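Local coordinates for methionine gamma-lyase (Trichomonas vaginalis, PDB 1E5E), which belongs to the PLP-dependent Cys/Met metabolism enzyme family, has the aminotransferase-type (fold type I) architecture and forms a tetramer, at residues N66-I71 against A79-S84; L74-A79 against I192-D197; T83-G88 against T241-S246; Y210-T215 against W251-G256. One frame throughout, in Å; residues are numbered along the deposited sequence.

Interaction 1: residues N66-I71 against A79-S84; sequences NLEGKI and ACVATS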
loop_
_atom_site.group_PDB
_atom_site.type_symbol
_atom_site.label_atom_id
_atom_site.label_comp_id
_atom_site.label_asym_id
_atom_site.label_seq_id
_atom_site.Cartn_x
_atom_site.Cartn_y
_atom_site.Cartn_z
ATOM N N ASN A 66 13.061 -11.735 -1.738
ATOM C CA ASN A 66 12.404 -12.306 -2.913
ATOM C C ASN A 66 12.820 -11.547 -4.172
ATOM O O ASN A 66 13.259 -12.126 -5.168
ATOM C CB ASN A 66 10.878 -12.329 -2.715
ATOM C CG ASN A 66 10.175 -12.931 -3.923
ATOM O OD1 ASN A 66 10.715 -13.705 -4.718
ATOM N ND2 ASN A 66 8.920 -12.556 -4.074
ATOM N N LEU A 67 12.637 -10.237 -4.229
ATOM C CA LEU A 67 13.070 -9.451 -5.385
ATOM C C LEU A 67 14.568 -9.656 -5.686
ATOM O O LEU A 67 14.972 -9.802 -6.824
ATOM C CB LEU A 67 12.951 -7.951 -5.019
ATOM C CG LEU A 67 13.469 -6.971 -6.081
ATOM C CD1 LEU A 67 12.690 -7.278 -7.381
ATOM C CD2 LEU A 67 13.292 -5.533 -5.587
ATOM N N GLU A 68 15.430 -9.610 -4.677
ATOM C CA GLU A 68 16.865 -9.778 -4.838
ATOM C C GLU A 68 17.280 -11.067 -5.530
ATOM O O GLU A 68 18.100 -11.046 -6.494
ATOM C CB GLU A 68 17.568 -9.597 -3.492
ATOM C CG GLU A 68 17.508 -8.143 -2.967
ATOM C CD GLU A 68 18.044 -8.073 -1.540
ATOM O OE1 GLU A 68 18.104 -9.139 -0.862
ATOM O OE2 GLU A 68 18.478 -6.978 -1.066
ATOM N N GLY A 69 16.693 -12.191 -5.165
ATOM C CA GLY A 69 17.014 -13.513 -5.733
ATOM C C GLY A 69 16.522 -13.578 -7.162
ATOM O O GLY A 69 17.174 -14.123 -8.076
ATOM N N LYS A 70 15.381 -12.941 -7.408
ATOM C CA LYS A 70 14.868 -12.911 -8.794
ATOM C C LYS A 70 15.822 -12.132 -9.688
ATOM O O LYS A 70 16.252 -12.656 -10.746
ATOM C CB LYS A 70 13.454 -12.381 -8.825
ATOM C CG LYS A 70 12.361 -13.367 -8.407
ATOM C CD LYS A 70 11.003 -12.711 -8.290
ATOM C CE LYS A 70 9.861 -13.741 -8.176
ATOM N NZ LYS A 70 10.097 -14.648 -7.012
ATOM N N ILE A 71 16.350 -10.992 -9.253
ATOM C CA ILE A 71 17.251 -10.160 -10.055
ATOM C C ILE A 71 18.637 -10.800 -10.176
ATOM O O ILE A 71 19.208 -10.776 -11.270
ATOM C CB ILE A 71 17.429 -8.743 -9.457
ATOM C CG1 ILE A 71 16.101 -7.964 -9.375
ATOM C CG2 ILE A 71 18.484 -7.927 -10.178
ATOM C CD1 ILE A 71 15.500 -7.689 -10.736
ATOM N N ALA A 79 24.533 -12.859 -6.052
ATOM C CA ALA A 79 23.712 -12.175 -5.068
ATOM C C ALA A 79 23.224 -10.856 -5.657
ATOM O O ALA A 79 23.721 -10.413 -6.699
ATOM C CB ALA A 79 24.513 -11.957 -3.781
ATOM N N CYS A 80 22.342 -10.229 -4.914
ATOM C CA CYS A 80 21.795 -8.925 -5.261
ATOM C C CYS A 80 21.347 -8.258 -3.968
ATOM O O CYS A 80 20.813 -8.847 -3.026
ATOM C CB CYS A 80 20.620 -9.112 -6.260
ATOM S SG CYS A 80 19.669 -7.585 -6.494
ATOM N N VAL A 81 21.566 -6.972 -3.849
ATOM C CA VAL A 81 21.196 -6.103 -2.742
ATOM C C VAL A 81 20.280 -5.010 -3.317
ATOM O O VAL A 81 20.676 -4.385 -4.301
ATOM C CB VAL A 81 22.443 -5.466 -2.127
ATOM C CG1 VAL A 81 22.102 -4.441 -1.043
ATOM C CG2 VAL A 81 23.379 -6.531 -1.556
ATOM N N ALA A 82 19.082 -4.856 -2.790
ATOM C CA ALA A 82 18.176 -3.810 -3.257
ATOM C C ALA A 82 18.333 -2.558 -2.435
ATOM O O ALA A 82 18.762 -2.686 -1.293
ATOM C CB ALA A 82 16.679 -4.219 -3.175
ATOM N N THR A 83 18.077 -1.385 -2.976
ATOM C CA THR A 83 18.231 -0.156 -2.241
ATOM C C THR A 83 17.034 0.750 -2.571
ATOM O O THR A 83 16.174 0.398 -3.395
ATOM C CB THR A 83 19.503 0.645 -2.577
ATOM O OG1 THR A 83 19.344 1.067 -3.929
ATOM C CG2 THR A 83 20.789 -0.166 -2.420
ATOM N N SER A 84 17.003 1.884 -1.855
ATOM C CA SER A 84 15.890 2.792 -2.044
ATOM C C SER A 84 16.130 3.819 -3.144
ATOM O O SER A 84 15.297 4.713 -3.287
ATOM C CB SER A 84 15.393 3.410 -0.722
ATOM O OG SER A 84 16.286 4.387 -0.254
#

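Interaction 2: residues L74-A79 against I192-D197; sequences LEKTEA and ITNPVD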
loop_
_atom_site.group_PDB
_atom_site.type_symbol
_atom_site.label_atom_id
_atom_site.label_comp_id
_atom_site.label_asym_id
_atom_site.label_seq_id
_atom_site.Cartn_x
_atom_site.Cartn_y
_atom_site.Cartn_z
ATOM N N LEU A 74 18.309 -13.288 -12.855
ATOM C CA LEU A 74 18.257 -12.663 -14.170
ATOM C C LEU A 74 19.590 -12.072 -14.632
ATOM O O LEU A 74 19.842 -12.087 -15.841
ATOM C CB LEU A 74 17.161 -11.579 -14.225
ATOM C CG LEU A 74 15.727 -12.191 -14.104
ATOM C CD1 LEU A 74 14.694 -11.078 -13.880
ATOM C CD2 LEU A 74 15.374 -12.967 -15.375
ATOM N N GLU A 75 20.455 -11.600 -13.733
ATOM C CA GLU A 75 21.746 -11.059 -14.087
ATOM C C GLU A 75 22.883 -12.078 -14.065
ATOM O O GLU A 75 24.055 -11.789 -14.293
ATOM C CB GLU A 75 22.080 -9.877 -13.157
ATOM C CG GLU A 75 21.241 -8.636 -13.537
ATOM C CD GLU A 75 21.779 -7.929 -14.792
ATOM O OE1 GLU A 75 22.566 -8.554 -15.541
ATOM O OE2 GLU A 75 21.404 -6.780 -15.093
ATOM N N LYS A 76 22.596 -13.291 -13.656
ATOM C CA LYS A 76 23.493 -14.398 -13.453
ATOM C C LYS A 76 24.571 -14.052 -12.441
ATOM O O LYS A 76 25.749 -14.361 -12.665
ATOM C CB LYS A 76 24.077 -14.855 -14.803
ATOM C CG LYS A 76 23.043 -15.356 -15.810
ATOM C CD LYS A 76 23.763 -15.692 -17.137
ATOM C CE LYS A 76 22.881 -16.615 -17.966
ATOM N NZ LYS A 76 23.203 -16.557 -19.436
ATOM N N THR A 77 24.213 -13.408 -11.338
ATOM C CA THR A 77 25.195 -13.037 -10.324
ATOM C C THR A 77 24.961 -13.901 -9.091
ATOM O O THR A 77 23.828 -14.397 -8.978
ATOM C CB THR A 77 25.109 -11.556 -9.954
ATOM O OG1 THR A 77 23.789 -11.268 -9.496
ATOM C CG2 THR A 77 25.478 -10.677 -11.159
ATOM N N GLU A 78 25.910 -14.059 -8.186
ATOM C CA GLU A 78 25.582 -14.875 -7.008
ATOM C C GLU A 78 24.528 -14.185 -6.126
ATOM O O GLU A 78 23.813 -14.856 -5.387
ATOM C CB GLU A 78 26.840 -15.042 -6.122
ATOM C CG GLU A 78 27.901 -15.819 -6.927
ATOM C CD GLU A 78 29.203 -16.019 -6.170
ATOM O OE1 GLU A 78 29.518 -15.351 -5.172
ATOM O OE2 GLU A 78 29.974 -16.897 -6.622
ATOM N N ALA A 79 24.533 -12.859 -6.052
ATOM C CA ALA A 79 23.712 -12.175 -5.068
ATOM C C ALA A 79 23.224 -10.856 -5.657
ATOM O O ALA A 79 23.721 -10.413 -6.699
ATOM C CB ALA A 79 24.513 -11.957 -3.781
ATOM N N ILE A 192 18.224 -7.482 -21.581
ATOM C CA ILE A 192 18.914 -7.142 -22.829
ATOM C C ILE A 192 20.388 -7.514 -22.672
ATOM O O ILE A 192 21.007 -8.020 -23.591
ATOM C CB ILE A 192 18.700 -5.656 -23.172
ATOM C CG1 ILE A 192 17.270 -5.456 -23.734
ATOM C CG2 ILE A 192 19.752 -5.145 -24.146
ATOM C CD1 ILE A 192 16.910 -4.038 -24.108
ATOM N N THR A 193 20.928 -7.221 -21.509
ATOM C CA THR A 193 22.328 -7.504 -21.246
ATOM C C THR A 193 22.596 -8.066 -19.868
ATOM O O THR A 193 22.046 -7.589 -18.880
ATOM C CB THR A 193 23.148 -6.185 -21.359
ATOM O OG1 THR A 193 23.099 -5.697 -22.724
ATOM C CG2 THR A 193 24.623 -6.461 -21.093
ATOM N N ASN A 194 23.514 -8.994 -19.778
ATOM C CA ASN A 194 24.048 -9.489 -18.502
ATOM C C ASN A 194 25.534 -9.137 -18.544
ATOM O O ASN A 194 26.391 -9.891 -19.033
ATOM C CB ASN A 194 23.875 -11.002 -18.363
ATOM C CG ASN A 194 22.424 -11.407 -18.187
ATOM O OD1 ASN A 194 22.027 -12.545 -18.486
ATOM N ND2 ASN A 194 21.543 -10.521 -17.711
ATOM N N PRO A 195 25.932 -7.967 -18.058
ATOM C CA PRO A 195 27.300 -7.516 -18.158
ATOM C C PRO A 195 28.332 -8.464 -17.584
ATOM O O PRO A 195 29.447 -8.473 -18.159
ATOM C CB PRO A 195 27.328 -6.139 -17.507
ATOM C CG PRO A 195 25.871 -5.704 -17.525
ATOM C CD PRO A 195 25.036 -6.936 -17.458
ATOM N N VAL A 196 28.051 -9.322 -16.615
ATOM C CA VAL A 196 29.009 -10.274 -16.090
ATOM C C VAL A 196 29.479 -11.238 -17.183
ATOM O O VAL A 196 30.577 -11.755 -17.029
ATOM C CB VAL A 196 28.529 -11.126 -14.898
ATOM C CG1 VAL A 196 28.114 -10.203 -13.740
ATOM C CG2 VAL A 196 27.366 -12.040 -15.304
ATOM N N ASP A 197 28.709 -11.474 -18.251
ATOM C CA ASP A 197 29.096 -12.305 -19.352
ATOM C C ASP A 197 30.410 -11.795 -19.981
ATOM O O ASP A 197 31.097 -12.532 -20.685
ATOM C CB ASP A 197 28.073 -12.329 -20.492
ATOM C CG ASP A 197 26.789 -13.074 -20.169
ATOM O OD1 ASP A 197 26.783 -13.862 -19.205
ATOM O OD2 ASP A 197 25.789 -12.841 -20.879
HETATM O O HOH W 1 25.237 -9.551 -15.398
HETATM O O HOH W 2 23.411 -14.055 -20.468
#

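Interaction 3: residues T83-G88 against T241-S246; sequences TSSGMG and TGSVIS. With PPJ (N-(hydroxy{3-hydroxy-2-methyl-5-[(phosphonooxy)methyl]pyridin-4-yl}methyl)norvaline), chain C.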
loop_
_atom_site.group_PDB
_atom_site.type_symbol
_atom_site.label_atom_id
_atom_site.label_comp_id
_atom_site.label_asym_id
_atom_site.label_seq_id
_atom_site.Cartn_x
_atom_site.Cartn_y
_atom_site.Cartn_z
ATOM N N THR A 83 18.077 -1.385 -2.976
ATOM C CA THR A 83 18.231 -0.156 -2.241
ATOM C C THR A 83 17.034 0.750 -2.571
ATOM O O THR A 83 16.174 0.398 -3.395
ATOM C CB THR A 83 19.503 0.645 -2.577
ATOM O OG1 THR A 83 19.344 1.067 -3.929
ATOM C CG2 THR A 83 20.789 -0.166 -2.420
ATOM N N SER A 84 17.003 1.884 -1.855
ATOM C CA SER A 84 15.890 2.792 -2.044
ATOM C C SER A 84 16.130 3.819 -3.144
ATOM O O SER A 84 15.297 4.713 -3.287
ATOM C CB SER A 84 15.393 3.410 -0.722
ATOM O OG SER A 84 16.286 4.387 -0.254
ATOM N N SER A 85 17.161 3.705 -3.971
ATOM C CA SER A 85 17.315 4.520 -5.151
ATOM C C SER A 85 18.537 4.011 -5.918
ATOM O O SER A 85 19.431 3.386 -5.346
ATOM C CB SER A 85 17.493 6.019 -4.959
ATOM O OG SER A 85 18.696 6.272 -4.258
ATOM N N GLY A 86 18.450 4.235 -7.215
ATOM C CA GLY A 86 19.597 3.879 -8.079
ATOM C C GLY A 86 20.837 4.602 -7.533
ATOM O O GLY A 86 21.881 3.977 -7.424
ATOM N N MET A 87 20.737 5.886 -7.118
ATOM C CA MET A 87 21.952 6.529 -6.553
ATOM C C MET A 87 22.460 5.797 -5.323
ATOM O O MET A 87 23.668 5.615 -5.079
ATOM C CB MET A 87 21.661 8.012 -6.247
ATOM C CG MET A 87 21.504 8.948 -7.447
ATOM S SD MET A 87 22.707 8.603 -8.775
ATOM C CE MET A 87 24.254 8.989 -7.921
ATOM N N GLY A 88 21.496 5.321 -4.484
ATOM C CA GLY A 88 21.904 4.575 -3.282
ATOM C C GLY A 88 22.628 3.282 -3.617
ATOM O O GLY A 88 23.459 2.806 -2.845
ATOM N N THR A 241 24.941 4.391 3.736
ATOM C CA THR A 241 23.882 5.129 3.034
ATOM C C THR A 241 22.591 5.107 3.841
ATOM O O THR A 241 21.697 5.900 3.582
ATOM C CB THR A 241 23.609 4.581 1.626
ATOM O OG1 THR A 241 23.240 3.203 1.716
ATOM C CG2 THR A 241 24.878 4.738 0.796
ATOM N N GLY A 242 22.295 3.945 4.435
ATOM C CA GLY A 242 20.975 3.783 5.077
ATOM C C GLY A 242 19.919 3.852 3.987
ATOM O O GLY A 242 18.755 4.200 4.263
ATOM N N SER A 243 20.296 3.409 2.772
ATOM C CA SER A 243 19.372 3.398 1.642
ATOM C C SER A 243 18.560 2.101 1.703
ATOM O O SER A 243 18.788 1.122 0.995
ATOM C CB SER A 243 20.137 3.516 0.322
ATOM O OG SER A 243 19.231 3.633 -0.763
ATOM N N VAL A 244 17.588 2.119 2.615
ATOM C CA VAL A 244 16.815 0.941 2.925
ATOM C C VAL A 244 15.514 0.923 2.125
ATOM O O VAL A 244 14.623 1.727 2.439
ATOM C CB VAL A 244 16.505 0.849 4.442
ATOM C CG1 VAL A 244 15.707 -0.420 4.690
ATOM C CG2 VAL A 244 17.831 0.828 5.227
ATOM N N ILE A 245 15.397 -0.067 1.249
ATOM C CA ILE A 245 14.173 -0.094 0.444
ATOM C C ILE A 245 12.966 -0.462 1.302
ATOM O O ILE A 245 13.023 -1.364 2.142
ATOM C CB ILE A 245 14.278 -1.031 -0.757
ATOM C CG1 ILE A 245 13.096 -0.819 -1.745
ATOM C CG2 ILE A 245 14.301 -2.489 -0.335
ATOM C CD1 ILE A 245 13.241 -1.703 -2.994
ATOM N N SER A 246 11.835 0.131 1.006
ATOM C CA SER A 246 10.550 -0.201 1.615
ATOM C C SER A 246 10.104 -1.560 1.073
ATOM O O SER A 246 9.977 -1.707 -0.155
ATOM C CB SER A 246 9.460 0.787 1.174
ATOM O OG SER A 246 8.153 0.234 1.432
HETATM N N1 PPJ C . 21.707 5.247 -13.133
HETATM C C2 PPJ C . 21.153 5.615 -14.307
HETATM C C6 PPJ C . 21.351 5.860 -11.969
HETATM C C2A PPJ C . 21.712 5.389 -15.576
HETATM C C3 PPJ C . 20.075 6.520 -14.221
HETATM O O3 PPJ C . 19.647 6.968 -15.371
HETATM C C4 PPJ C . 19.566 6.992 -13.008
HETATM C C4A PPJ C . 18.476 7.913 -13.042
HETATM C C5 PPJ C . 20.249 6.718 -11.823
HETATM N N PPJ C . 18.212 8.718 -14.089
HETATM C C5A PPJ C . 19.743 6.996 -10.512
HETATM O OP4 PPJ C . 18.783 6.173 -10.245
HETATM P P PPJ C . 17.715 6.776 -9.229
HETATM O OP1 PPJ C . 16.697 5.579 -8.959
HETATM O OP2 PPJ C . 17.018 8.003 -9.892
HETATM O OP3 PPJ C . 18.391 7.226 -7.860
HETATM C CA PPJ C . 17.127 9.538 -14.185
HETATM C CB PPJ C . 16.693 10.388 -13.067
HETATM C C PPJ C . 17.054 10.237 -15.429
HETATM C CG PPJ C . 17.494 11.542 -12.585
HETATM C CD PPJ C . 16.907 12.768 -13.106
HETATM O O PPJ C . 18.023 10.078 -16.257
HETATM O OXT PPJ C . 15.908 10.611 -15.931
#

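Interaction 4: residues Y210-T215 against W251-G256; sequences YINGHT and WLITRG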
loop_
_atom_site.group_PDB
_atom_site.type_symbol
_atom_site.label_atom_id
_atom_site.label_comp_id
_atom_site.label_asym_id
_atom_site.label_seq_id
_atom_site.Cartn_x
_atom_site.Cartn_y
_atom_site.Cartn_z
ATOM N N TYR A 210 13.241 0.608 -16.116
ATOM C CA TYR A 210 12.584 -0.516 -16.749
ATOM C C TYR A 210 12.162 -1.661 -15.829
ATOM O O TYR A 210 11.105 -2.236 -16.018
ATOM C CB TYR A 210 13.518 -1.135 -17.821
ATOM C CG TYR A 210 13.660 -0.216 -19.020
ATOM C CD1 TYR A 210 12.681 -0.114 -19.985
ATOM C CD2 TYR A 210 14.782 0.580 -19.165
ATOM C CE1 TYR A 210 12.828 0.744 -21.063
ATOM C CE2 TYR A 210 14.953 1.447 -20.239
ATOM C CZ TYR A 210 13.961 1.523 -21.196
ATOM O OH TYR A 210 14.121 2.390 -22.267
ATOM N N ILE A 211 12.991 -2.070 -14.879
ATOM C CA ILE A 211 12.749 -3.218 -14.026
ATOM C C ILE A 211 11.384 -3.083 -13.309
ATOM O O ILE A 211 10.511 -3.928 -13.531
ATOM C CB ILE A 211 13.933 -3.493 -13.078
ATOM C CG1 ILE A 211 15.176 -3.976 -13.875
ATOM C CG2 ILE A 211 13.538 -4.567 -12.054
ATOM C CD1 ILE A 211 16.491 -4.001 -13.116
ATOM N N ASN A 212 11.129 -2.015 -12.594
ATOM C CA ASN A 212 9.824 -1.736 -12.023
ATOM C C ASN A 212 8.882 -1.436 -13.182
ATOM O O ASN A 212 7.808 -2.024 -13.226
ATOM C CB ASN A 212 9.852 -0.571 -11.054
ATOM C CG ASN A 212 8.446 -0.339 -10.494
ATOM O OD1 ASN A 212 7.937 -1.302 -9.904
ATOM N ND2 ASN A 212 7.902 0.845 -10.763
ATOM N N GLY A 213 9.310 -0.573 -14.091
ATOM C CA GLY A 213 8.621 -0.236 -15.309
ATOM C C GLY A 213 7.306 0.504 -15.277
ATOM O O GLY A 213 6.643 0.642 -16.315
ATOM N N HIS A 214 6.869 0.965 -14.097
ATOM C CA HIS A 214 5.560 1.604 -13.997
ATOM C C HIS A 214 5.633 2.981 -13.386
ATOM O O HIS A 214 4.598 3.497 -12.964
ATOM C CB HIS A 214 4.569 0.746 -13.163
ATOM C CG HIS A 214 4.197 -0.517 -13.886
ATOM N ND1 HIS A 214 5.158 -1.539 -14.000
ATOM C CD2 HIS A 214 3.110 -0.898 -14.578
ATOM C CE1 HIS A 214 4.615 -2.528 -14.720
ATOM N NE2 HIS A 214 3.365 -2.211 -15.041
ATOM N N THR A 215 6.809 3.587 -13.299
ATOM C CA THR A 215 6.962 4.995 -12.958
ATOM C C THR A 215 6.441 5.375 -11.606
ATOM O O THR A 215 6.026 6.514 -11.355
ATOM C CB THR A 215 6.196 5.826 -14.048
ATOM O OG1 THR A 215 6.470 5.185 -15.304
ATOM C CG2 THR A 215 6.730 7.245 -14.092
ATOM N N TRP A 251 7.948 -5.106 -3.129
ATOM C CA TRP A 251 6.857 -5.933 -3.649
ATOM C C TRP A 251 6.303 -5.386 -4.955
ATOM O O TRP A 251 5.989 -6.184 -5.845
ATOM C CB TRP A 251 5.732 -5.960 -2.583
ATOM C CG TRP A 251 4.540 -6.821 -2.881
ATOM C CD1 TRP A 251 4.388 -8.122 -2.482
ATOM C CD2 TRP A 251 3.308 -6.452 -3.512
ATOM N NE1 TRP A 251 3.127 -8.558 -2.849
ATOM C CE2 TRP A 251 2.443 -7.547 -3.449
ATOM C CE3 TRP A 251 2.842 -5.263 -4.071
ATOM C CZ2 TRP A 251 1.167 -7.546 -4.005
ATOM C CZ3 TRP A 251 1.557 -5.208 -4.606
ATOM C CH2 TRP A 251 0.745 -6.353 -4.568
ATOM N N LEU A 252 6.163 -4.064 -5.105
ATOM C CA LEU A 252 5.709 -3.437 -6.329
ATOM C C LEU A 252 6.681 -3.657 -7.491
ATOM O O LEU A 252 6.282 -3.854 -8.663
ATOM C CB LEU A 252 5.453 -1.931 -6.134
ATOM C CG LEU A 252 4.223 -1.439 -5.393
ATOM C CD1 LEU A 252 4.240 0.112 -5.290
ATOM C CD2 LEU A 252 2.913 -1.821 -6.120
ATOM N N ILE A 253 7.964 -3.703 -7.225
ATOM C CA ILE A 253 9.030 -3.927 -8.209
ATOM C C ILE A 253 8.913 -5.373 -8.685
ATOM O O ILE A 253 8.874 -5.603 -9.890
ATOM C CB ILE A 253 10.449 -3.652 -7.704
ATOM C CG1 ILE A 253 10.594 -2.146 -7.333
ATOM C CG2 ILE A 253 11.490 -4.021 -8.803
ATOM C CD1 ILE A 253 11.881 -1.891 -6.533
ATOM N N THR A 254 8.738 -6.293 -7.731
ATOM C CA THR A 254 8.521 -7.688 -8.104
ATOM C C THR A 254 7.312 -7.819 -9.021
ATOM O O THR A 254 7.337 -8.571 -10.017
ATOM C CB THR A 254 8.402 -8.609 -6.875
ATOM O OG1 THR A 254 9.687 -8.562 -6.217
ATOM C CG2 THR A 254 8.140 -10.095 -7.193
ATOM N N ARG A 255 6.224 -7.125 -8.702
ATOM C CA ARG A 255 5.034 -7.127 -9.550
ATOM C C ARG A 255 5.369 -6.635 -10.963
ATOM O O ARG A 255 4.954 -7.246 -11.962
ATOM C CB ARG A 255 3.922 -6.277 -8.938
ATOM C CG ARG A 255 2.576 -6.309 -9.652
ATOM C CD ARG A 255 1.645 -5.240 -9.110
ATOM N NE ARG A 255 0.240 -5.571 -9.065
ATOM C CZ ARG A 255 -0.680 -4.944 -9.803
ATOM N NH1 ARG A 255 -0.340 -4.004 -10.694
ATOM N NH2 ARG A 255 -1.977 -5.222 -9.683
ATOM N N GLY A 256 6.033 -5.484 -11.014
ATOM C CA GLY A 256 6.454 -4.839 -12.247
ATOM C C GLY A 256 7.411 -5.739 -13.055
ATOM O O GLY A 256 7.305 -5.838 -14.284
#

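Interaction 1: residues N66-I71 against A79-S84
E68 and C80 mark the closest approach of helix 66-71 to strand 79-83, with E68 CA and C80 CA 5.0 Å apart. The axes of the two elements come within 6.8 Å, and their directions differ by 135°, so the strand runs back obliquely beneath the helix that precedes it. E68 and C80 carry much of the contact. The E68 chain is extended beyond CG and lies across the C80 carbonyl, with CB and CG each 3.4 Å from C80 O. At the tip, OE2 accepts the backbone N-H of A82 at 2.8 Å and 162°. The amide meets OE2 on the anti side, close to the carboxylate plane. R233 spans E68 OE2, through a salt bridge from NH1, and C80 O, through a weak hydrogen bond from NH2. E68 OE1 stands 3.5 Å from C80 O, a second acceptor that does not bond to it. C80 turns SG anti to its own backbone N (chi1 169°), which carries the sulfur to I71 CG2 at 3.9 Å while C80 CB sits 3.2 Å from E68 O. L67 adds a looser apolar touch on the A82 methyl. A79, V81 and T83 bond by their backbones to strand 220-224, and the carboxylate of E68 takes the A82 N-H on the other edge. Within this chain, 79-83 is an outermost strand of the seven-stranded mixed sheet, and an edge strand that turns back under the helix before it is consistent with the large domain of fold type I PLP enzymes.

Interaction 2: residues L74-A79 against I192-D197
A Schellman motif, with K76 at positive phi, closes the C-terminal end of helix 62-75, and N194 from the loop 192-197 meets L74 O and the E75 carboxylate there. N194 ND2 is the centre of the contact. It donates to E75 OE1 at 3.1 Å and more weakly to L74 O at 3.0 Å, the latter with an N-H...O angle of only 122°. The carboxylate oxygen is approached from above its plane, 58° out of it, rather than in plane. A bend at chi2 (-77°) folds E75 towards the loop, and its other oxygen, OE2, is held by H205 NE2 and N185 ND2, so both ends of the buried carboxylate are fixed. One water donates to E75 O and E75 OE1 and accepts from V196 N, completing the link between helix end and loop. A second water does similar work nearer the surface: it accepts from K76 NZ at 2.7 Å and donates to N194 OD1 and D197 OD2. K76 NZ and D197 OD1 themselves stay 4.5 Å apart, beyond a salt bridge. V196 supplies the apolar part: its side chain and that of T77 cross at about a right angle, V196 CG1 3.7 Å from T77 CG2, and V196 CG2 lies 3.5 Å from E75 O. Beneath, E75, P195 and V196 rest on V203 of strand 202-206, while E75 and T77 touch C223 of strand 220-224.

Interaction 3: residues T83-G88 against T241-S246
S243 OG is gripped from two subunits: it accepts the backbone N-H of S84 at 3.0 Å and is hydrogen-bonded to G242 O of the second subunit. Its position anti to the S243 backbone N (chi1 -174°) turns the hydroxyl into the bend formed by residues 83-88. The same S84 N-H also leans weakly on S243 O at 3.4 Å. G88 has no side chain, which lets S243 OG come to 3.8 Å from G88 CA, where a CB would clash. Further along, I245 CB packs over T83 O at 3.5 Å. The bend itself is braced from within, as T83 OG1 donates to S85 O at 2.7 Å and S85 OG, the N-cap of helix 86-97, accepts from G88 N at 3.0 Å. S85 OG also bonds to G242 O of the second subunit, and S84 OG bonds to S84 OG of that chain, so the buried serines cross the interface. The start of the helix faces the phosphate of PPJ: G86 N donates to OP1 and M87 N to OP3, both at 2.8 Å. G86 leaves room for OP4, where a CB would clash. Y56 and R58 of the second subunit also bond to PPJ. A phosphate seated on the N-terminal amides of a helix, beside a subunit interface, is characteristic of the cofactor site of fold type I PLP enzymes.

Interaction 4: residues Y210-T215 against W251-G256
N212 lies against I253, where the loop joining antiparallel strands 202-206 and 220-224 of the large PLP-fold domain meets helix 247-257. Starting from the backbone, N212 CB touches I253 CG1 at 4.1 Å. CG stands anti to the backbone N (chi1 -180°), which brings OD1 to the helix backbone. There OD1 settles 3.3 Å from I253 CA and equally close to L252 O. The latter pair are both acceptors and cannot bond to each other; R255 of the third subunit relieves them, its NH2 bonding to N212 OD1 and its NH1 to L252 O. The other amide atom, ND2, is hydrogen-bonded to D216 OD1 of its own chain, so both ends of the amide are satisfied and its rotation is probably fixed. On one flank I211 crosses I253 obliquely, CG2 to CG2 at 3.9 Å, in an apolar patch shared with I71 and L67 of helix 62-75. On the backbone side, G256 presents a bare CA to the loop, and a CB there would clash with N212 O. R263 NH2 donates to G256 O and, weakly, to I211 O. H214 points toward the helix, with its ring edge turned to the N212 carbonyl, and H214 CE1 comes to 3.9 Å from G256 CA. N212 O has two partners. G256 CA makes a CA-H...O contact with N212 O at 3.3 Å. H214 ND1 donates a hydrogen bond to N212 O at 2.8 Å and 161°, with that oxygen almost exactly in the plane of the imidazole ring.

Overall arrangement
Helix 62-75 and the strand after it string the contacts together: interactions 1 and 2 both use this helix and share A79, while interaction 1 runs into interaction 3 through T83 and S84. Interaction 4 abuts interaction 1, with L67 CD1 3.8 Å from I253 CG2 and I71 CD1 3.9 Å from I211 CG2. It reaches interaction 3 through I245 CD1 and I253 CD1, 3.8 Å apart. Centres of interactions 2 and 3 are about 21 Å apart. Interaction 3 alone bonds PPJ; the side chains of I253, A82 and P195 lie about 9, 11 and 12 Å from a bound PPJ. Interactions 3 and 4 both touch the second subunit, and interaction 4 also meets the third.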